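PDB 3IUS: NAD-dependent epimerase/dehydratase domain-containing protein from Ruegeria pomeroyi DSS-3, which is of uncharacterised function but, as an atypical short-chain dehydrogenase/reductase relative with an epimerase-type Rossmann domain, probably binds a nicotinamide adenine dinucleotide cofactor. Local coordinates for residues H147-A152 with A203-C208; H66-T71 with G99-T104. All coordinates share one frame; numbering follows the deposited sequence.

Contact 1 (H147-A152 with A203-C208)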
loop_
_atom_site.group_PDB
_atom_site.type_symbol
_atom_site.label_atom_id
_atom_site.label_comp_id
_atom_site.label_asym_id
_atom_site.label_seq_id
_atom_site.Cartn_x
_atom_site.Cartn_y
_atom_site.Cartn_z
ATOM N N HIS A 147 -13.689 -3.490 -1.553
ATOM C CA HIS A 147 -12.687 -4.345 -0.952
ATOM C C HIS A 147 -11.667 -3.396 -0.389
ATOM O O HIS A 147 -11.278 -2.451 -1.065
ATOM C CB HIS A 147 -12.047 -5.257 -2.001
ATOM C CG HIS A 147 -13.041 -6.095 -2.747
ATOM N ND1 HIS A 147 -13.882 -5.570 -3.704
ATOM C CD2 HIS A 147 -13.341 -7.413 -2.663
ATOM C CE1 HIS A 147 -14.658 -6.530 -4.179
ATOM N NE2 HIS A 147 -14.348 -7.658 -3.567
ATOM N N VAL A 148 -11.285 -3.621 0.862
ATOM C CA VAL A 148 -10.294 -2.783 1.521
ATOM C C VAL A 148 -9.001 -3.559 1.680
ATOM O O VAL A 148 -9.000 -4.694 2.162
ATOM C CB VAL A 148 -10.781 -2.315 2.905
ATOM C CG1 VAL A 148 -9.637 -1.655 3.681
ATOM C CG2 VAL A 148 -11.972 -1.365 2.762
ATOM N N PHE A 149 -7.895 -2.931 1.295
ATOM C CA PHE A 149 -6.592 -3.563 1.374
ATOM C C PHE A 149 -5.712 -2.747 2.289
ATOM O O PHE A 149 -5.334 -1.632 1.951
ATOM C CB PHE A 149 -5.963 -3.669 -0.021
ATOM C CG PHE A 149 -6.786 -4.461 -0.993
ATOM C CD1 PHE A 149 -6.612 -5.830 -1.110
ATOM C CD2 PHE A 149 -7.746 -3.837 -1.778
ATOM C CE1 PHE A 149 -7.382 -6.566 -1.993
ATOM C CE2 PHE A 149 -8.513 -4.566 -2.666
ATOM C CZ PHE A 149 -8.326 -5.931 -2.774
ATOM N N ARG A 150 -5.414 -3.300 3.460
ATOM C CA ARG A 150 -4.565 -2.624 4.424
ATOM C C ARG A 150 -3.115 -2.974 4.135
ATOM O O ARG A 150 -2.635 -4.062 4.458
ATOM C CB ARG A 150 -4.988 -2.971 5.858
ATOM C CG ARG A 150 -6.480 -2.672 6.094
ATOM C CD ARG A 150 -6.961 -2.990 7.511
ATOM N NE ARG A 150 -8.328 -2.505 7.708
ATOM C CZ ARG A 150 -9.177 -2.978 8.618
ATOM N NH1 ARG A 150 -8.805 -3.967 9.424
ATOM N NH2 ARG A 150 -10.400 -2.466 8.717
ATOM N N LEU A 151 -2.431 -2.030 3.501
ATOM C CA LEU A 151 -1.082 -2.247 2.999
ATOM C C LEU A 151 -0.050 -2.000 4.084
ATOM O O LEU A 151 -0.156 -1.047 4.850
ATOM C CB LEU A 151 -0.808 -1.332 1.801
ATOM C CG LEU A 151 -1.763 -1.397 0.610
ATOM C CD1 LEU A 151 -1.351 -0.398 -0.473
ATOM C CD2 LEU A 151 -1.824 -2.805 0.042
ATOM N N ALA A 152 0.941 -2.878 4.151
ATOM C CA ALA A 152 2.088 -2.655 5.012
ATOM C C ALA A 152 3.027 -1.665 4.324
ATOM O O ALA A 152 2.686 -1.084 3.289
ATOM C CB ALA A 152 2.791 -3.976 5.307
ATOM N N ALA A 203 -15.190 -7.246 1.874
ATOM C CA ALA A 203 -14.045 -7.929 2.460
ATOM C C ALA A 203 -12.915 -6.955 2.757
ATOM O O ALA A 203 -12.726 -5.991 2.032
ATOM C CB ALA A 203 -13.557 -9.031 1.544
ATOM N N VAL A 204 -12.196 -7.228 3.841
ATOM C CA VAL A 204 -10.973 -6.516 4.199
ATOM C C VAL A 204 -9.820 -7.513 4.183
ATOM O O VAL A 204 -9.950 -8.625 4.690
ATOM C CB VAL A 204 -11.085 -5.904 5.608
ATOM C CG1 VAL A 204 -9.797 -5.174 5.981
ATOM C CG2 VAL A 204 -12.264 -4.963 5.686
ATOM N N TYR A 205 -8.676 -7.115 3.624
ATOM C CA TYR A 205 -7.522 -7.996 3.540
ATOM C C TYR A 205 -6.302 -7.249 4.013
ATOM O O TYR A 205 -6.029 -6.160 3.519
ATOM C CB TYR A 205 -7.249 -8.420 2.096
ATOM C CG TYR A 205 -8.433 -9.032 1.395
ATOM C CD1 TYR A 205 -8.691 -10.390 1.493
ATOM C CD2 TYR A 205 -9.278 -8.253 0.622
ATOM C CE1 TYR A 205 -9.777 -10.955 0.849
ATOM C CE2 TYR A 205 -10.367 -8.807 -0.025
ATOM C CZ TYR A 205 -10.604 -10.157 0.083
ATOM O OH TYR A 205 -11.695 -10.703 -0.561
ATOM N N ASN A 206 -5.588 -7.835 4.966
ATOM C CA ASN A 206 -4.243 -7.368 5.304
ATOM C C ASN A 206 -3.282 -7.760 4.194
ATOM O O ASN A 206 -3.286 -8.903 3.747
ATOM C CB ASN A 206 -3.757 -8.009 6.599
ATOM C CG ASN A 206 -4.481 -7.500 7.814
ATOM O OD1 ASN A 206 -4.477 -8.150 8.863
ATOM N ND2 ASN A 206 -5.109 -6.342 7.692
ATOM N N VAL A 207 -2.427 -6.833 3.768
ATOM C CA VAL A 207 -1.491 -7.132 2.696
ATOM C C VAL A 207 -0.089 -6.848 3.191
ATOM O O VAL A 207 0.386 -5.720 3.121
ATOM C CB VAL A 207 -1.792 -6.338 1.405
ATOM C CG1 VAL A 207 -0.867 -6.788 0.287
ATOM C CG2 VAL A 207 -3.249 -6.541 0.988
ATOM N N CYS A 208 0.543 -7.889 3.721
ATOM C CA CYS A 208 1.878 -7.794 4.300
ATOM C C CYS A 208 2.556 -9.145 4.114
ATOM O O CYS A 208 1.890 -10.136 3.847
ATOM C CB CYS A 208 1.786 -7.479 5.795
ATOM S SG CYS A 208 0.705 -8.627 6.720
#
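Phe-149 and Tyr-205 set their rings side by side because both turn CG anti to the carbonyl carbon (chi1 -59° and -54°), which sends the two side chains the same way from neighbouring parallel strands of the Rossmann-type sheet. The ring planes are near parallel but slid apart, with centroids 5.5 Å from each other, so overlap is slight and the touch is CE1 of Phe-149 on CD2 of Tyr-205 at 3.6 Å. CG2 of Val-207 reaches the edge of the Phe-149 ring, and CB of Val-207 meets CD2 of Leu-151, continuing the apolar row on this face; helix 185-197 packs against Phe-149. At the far end, CD2 of His-147 meets the Tyr-205 ring edge to edge, while the imidazole nitrogens bond to Val-98 O and Asp-200 N.

Five backbone hydrogen bonds join 147-152 and 203-208 in parallel register, the shortest from Tyr-205 N to Val-148 O at 2.8 Å. Val-148 CB packs on Val-204 CG2 at the opposite face, near helix 126-140. There Arg-150, extended from CG to NE, carries its guanidinium across Val-204. The charge is paired with Glu-135 and NH1 bonds to Tyr-107, which together should fix the rotation of the flat group. Past Leu-151 and Val-207, Ala-152 CB rests on Cys-208 CB at 3.7 Å. The methyl CG1 of Val-204 sits over the centre of one guanidinium face of Arg-150, 3.5 Å from CZ.

Contact 2 (H66-T71 with G99-T104)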
loop_
_atom_site.group_PDB
_atom_site.type_symbol
_atom_site.label_atom_id
_atom_site.label_comp_id
_atom_site.label_asym_id
_atom_site.label_seq_id
_atom_site.Cartn_x
_atom_site.Cartn_y
_atom_site.Cartn_z
ATOM N N HIS A 66 -14.142 -1.221 -13.028
ATOM C CA HIS A 66 -13.352 -1.413 -11.832
ATOM C C HIS A 66 -12.824 -0.066 -11.357
ATOM O O HIS A 66 -12.401 0.759 -12.167
ATOM C CB HIS A 66 -12.183 -2.358 -12.118
ATOM C CG HIS A 66 -12.599 -3.763 -12.435
ATOM N ND1 HIS A 66 -13.271 -4.100 -13.590
ATOM C CD2 HIS A 66 -12.424 -4.918 -11.752
ATOM C CE1 HIS A 66 -13.502 -5.400 -13.600
ATOM N NE2 HIS A 66 -13.003 -5.921 -12.494
ATOM N N LEU A 67 -12.866 0.147 -10.044
ATOM C CA LEU A 67 -12.291 1.334 -9.411
ATOM C C LEU A 67 -11.153 0.958 -8.472
ATOM O O LEU A 67 -11.276 0.034 -7.673
ATOM C CB LEU A 67 -13.363 2.070 -8.605
ATOM C CG LEU A 67 -13.901 3.421 -9.062
ATOM C CD1 LEU A 67 -14.066 3.480 -10.570
ATOM C CD2 LEU A 67 -15.212 3.740 -8.336
ATOM N N LEU A 68 -10.043 1.680 -8.568
ATOM C CA LEU A 68 -8.958 1.530 -7.606
ATOM C C LEU A 68 -8.632 2.899 -7.007
ATOM O O LEU A 68 -8.592 3.901 -7.722
ATOM C CB LEU A 68 -7.723 0.920 -8.270
ATOM C CG LEU A 68 -6.493 0.768 -7.367
ATOM C CD1 LEU A 68 -6.745 -0.259 -6.259
ATOM C CD2 LEU A 68 -5.252 0.396 -8.174
ATOM N N ILE A 69 -8.412 2.942 -5.698
ATOM C CA ILE A 69 -8.152 4.201 -5.002
ATOM C C ILE A 69 -6.846 4.158 -4.223
ATOM O O ILE A 69 -6.732 3.418 -3.249
ATOM C CB ILE A 69 -9.274 4.520 -4.001
ATOM C CG1 ILE A 69 -10.648 4.379 -4.663
ATOM C CG2 ILE A 69 -9.069 5.897 -3.380
ATOM C CD1 ILE A 69 -10.962 5.454 -5.658
ATOM N N SER A 70 -5.870 4.955 -4.652
ATOM C CA SER A 70 -4.585 5.059 -3.965
ATOM C C SER A 70 -4.452 6.397 -3.239
ATOM O O SER A 70 -3.427 6.677 -2.620
ATOM C CB SER A 70 -3.423 4.925 -4.964
ATOM O OG SER A 70 -3.390 3.652 -5.585
ATOM N N THR A 71 -5.489 7.222 -3.321
ATOM C CA THR A 71 -5.426 8.588 -2.809
ATOM C C THR A 71 -5.481 8.634 -1.282
ATOM O O THR A 71 -6.408 8.108 -0.681
ATOM C CB THR A 71 -6.570 9.445 -3.380
ATOM O OG1 THR A 71 -7.830 8.898 -2.966
ATOM C CG2 THR A 71 -6.512 9.463 -4.897
ATOM N N GLY A 99 -11.567 -1.264 -5.216
ATOM C CA GLY A 99 -10.544 -1.506 -4.225
ATOM C C GLY A 99 -10.066 -0.213 -3.589
ATOM O O GLY A 99 -9.643 0.702 -4.293
ATOM N N TYR A 100 -10.160 -0.130 -2.267
ATOM C CA TYR A 100 -9.588 0.993 -1.540
ATOM C C TYR A 100 -8.289 0.565 -0.890
ATOM O O TYR A 100 -8.266 -0.380 -0.103
ATOM C CB TYR A 100 -10.548 1.534 -0.473
ATOM C CG TYR A 100 -9.919 2.637 0.353
ATOM C CD1 TYR A 100 -9.653 3.882 -0.207
ATOM C CD2 TYR A 100 -9.569 2.428 1.681
ATOM C CE1 TYR A 100 -9.061 4.889 0.529
ATOM C CE2 TYR A 100 -8.981 3.430 2.426
ATOM C CZ TYR A 100 -8.733 4.661 1.847
ATOM O OH TYR A 100 -8.143 5.661 2.580
ATOM N N LEU A 101 -7.200 1.252 -1.222
ATOM C CA LEU A 101 -5.930 0.973 -0.578
ATOM C C LEU A 101 -5.837 1.727 0.748
ATOM O O LEU A 101 -5.856 2.962 0.783
ATOM C CB LEU A 101 -4.754 1.312 -1.494
ATOM C CG LEU A 101 -4.712 0.562 -2.835
ATOM C CD1 LEU A 101 -3.444 0.912 -3.611
ATOM C CD2 LEU A 101 -4.824 -0.948 -2.635
ATOM N N SER A 102 -5.756 0.963 1.833
ATOM C CA SER A 102 -5.657 1.504 3.178
ATOM C C SER A 102 -4.272 1.167 3.710
ATOM O O SER A 102 -3.372 0.850 2.935
ATOM C CB SER A 102 -6.747 0.903 4.076
ATOM O OG SER A 102 -6.823 1.574 5.327
ATOM N N THR A 103 -4.097 1.228 5.024
ATOM C CA THR A 103 -2.817 0.869 5.631
ATOM C C THR A 103 -3.033 0.113 6.937
ATOM O O THR A 103 -4.159 0.021 7.433
ATOM C CB THR A 103 -1.942 2.107 5.933
ATOM O OG1 THR A 103 -2.505 2.826 7.036
ATOM C CG2 THR A 103 -1.836 3.025 4.717
ATOM N N THR A 104 -1.950 -0.421 7.493
ATOM C CA THR A 104 -2.036 -1.157 8.750
ATOM C C THR A 104 -2.032 -0.231 9.959
ATOM O O THR A 104 -2.086 -0.700 11.098
ATOM C CB THR A 104 -0.898 -2.180 8.898
ATOM O OG1 THR A 104 0.365 -1.504 8.831
ATOM C CG2 THR A 104 -0.975 -3.240 7.807
HETATM O O HOH W 1 -8.407 8.118 1.240
HETATM O O HOH W 2 -5.479 5.167 -0.658
#
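Gly-99 N gives a 2.8 Å hydrogen bond to Leu-67 O, and Gly-99 O takes one from Ile-69 N. This is the parallel strand pair of a beta-alpha-beta crossover, whose helix 79-90 links the two strands. Leu-68 lays CD1 against Gly-99 O at 3.6 Å. At Tyr-100 the ring, swung out with CG anti to the backbone N (chi1 176°), meets Ile-69 CG2 at its CD1 edge, 3.8 Å away, and stacks with Trp-138 of helix 126-140. Its OH donates to water 1, which lies in the ring plane and donates in turn to Thr-71 O.

Leu-101 N bonds to Ile-69 O at 3.0 Å, and the side chain reaches both Leu-68 and Ser-70: CG meets Leu-68 CD1, and CD1 comes 3.4 Å from Ser-70 OG. An alanine here, lacking CG and both methyls, is likely to open a gap beside Leu-68 CD1 and uncover that side of Ser-70. Water 2 lies 2.7 Å from Leu-101 O and probably donates to it; its bond to Thr-71 O is weak. Backbone bonds thus hold the strands together as far as Ile-69, and past it water 1, and more weakly water 2, bridge the diverging chains beside the Ser-70 to Leu-101 contact.

In the fold
From the N terminus, the chain first lays down strand 7-11, beside which strand 66-69 later pairs. Contact 2 closes the loop that runs through helix 79-90 to strand 97-103. Contact 1 follows in series, after helix 126-140, and closes the second loop, from strand 146-155 through helix 185-197 to strand 204-207. The two loops neither nest nor cross, yet the contacts are direct neighbours in one parallel sheet, with centres about 9 Å apart. Strands 97-103 and 146-155 are the seam, where Ser-102 N probably bonds to Phe-149 O at 2.6 Å. Together the contacts carry the sheet from strand 66-69 across to strand 204-207.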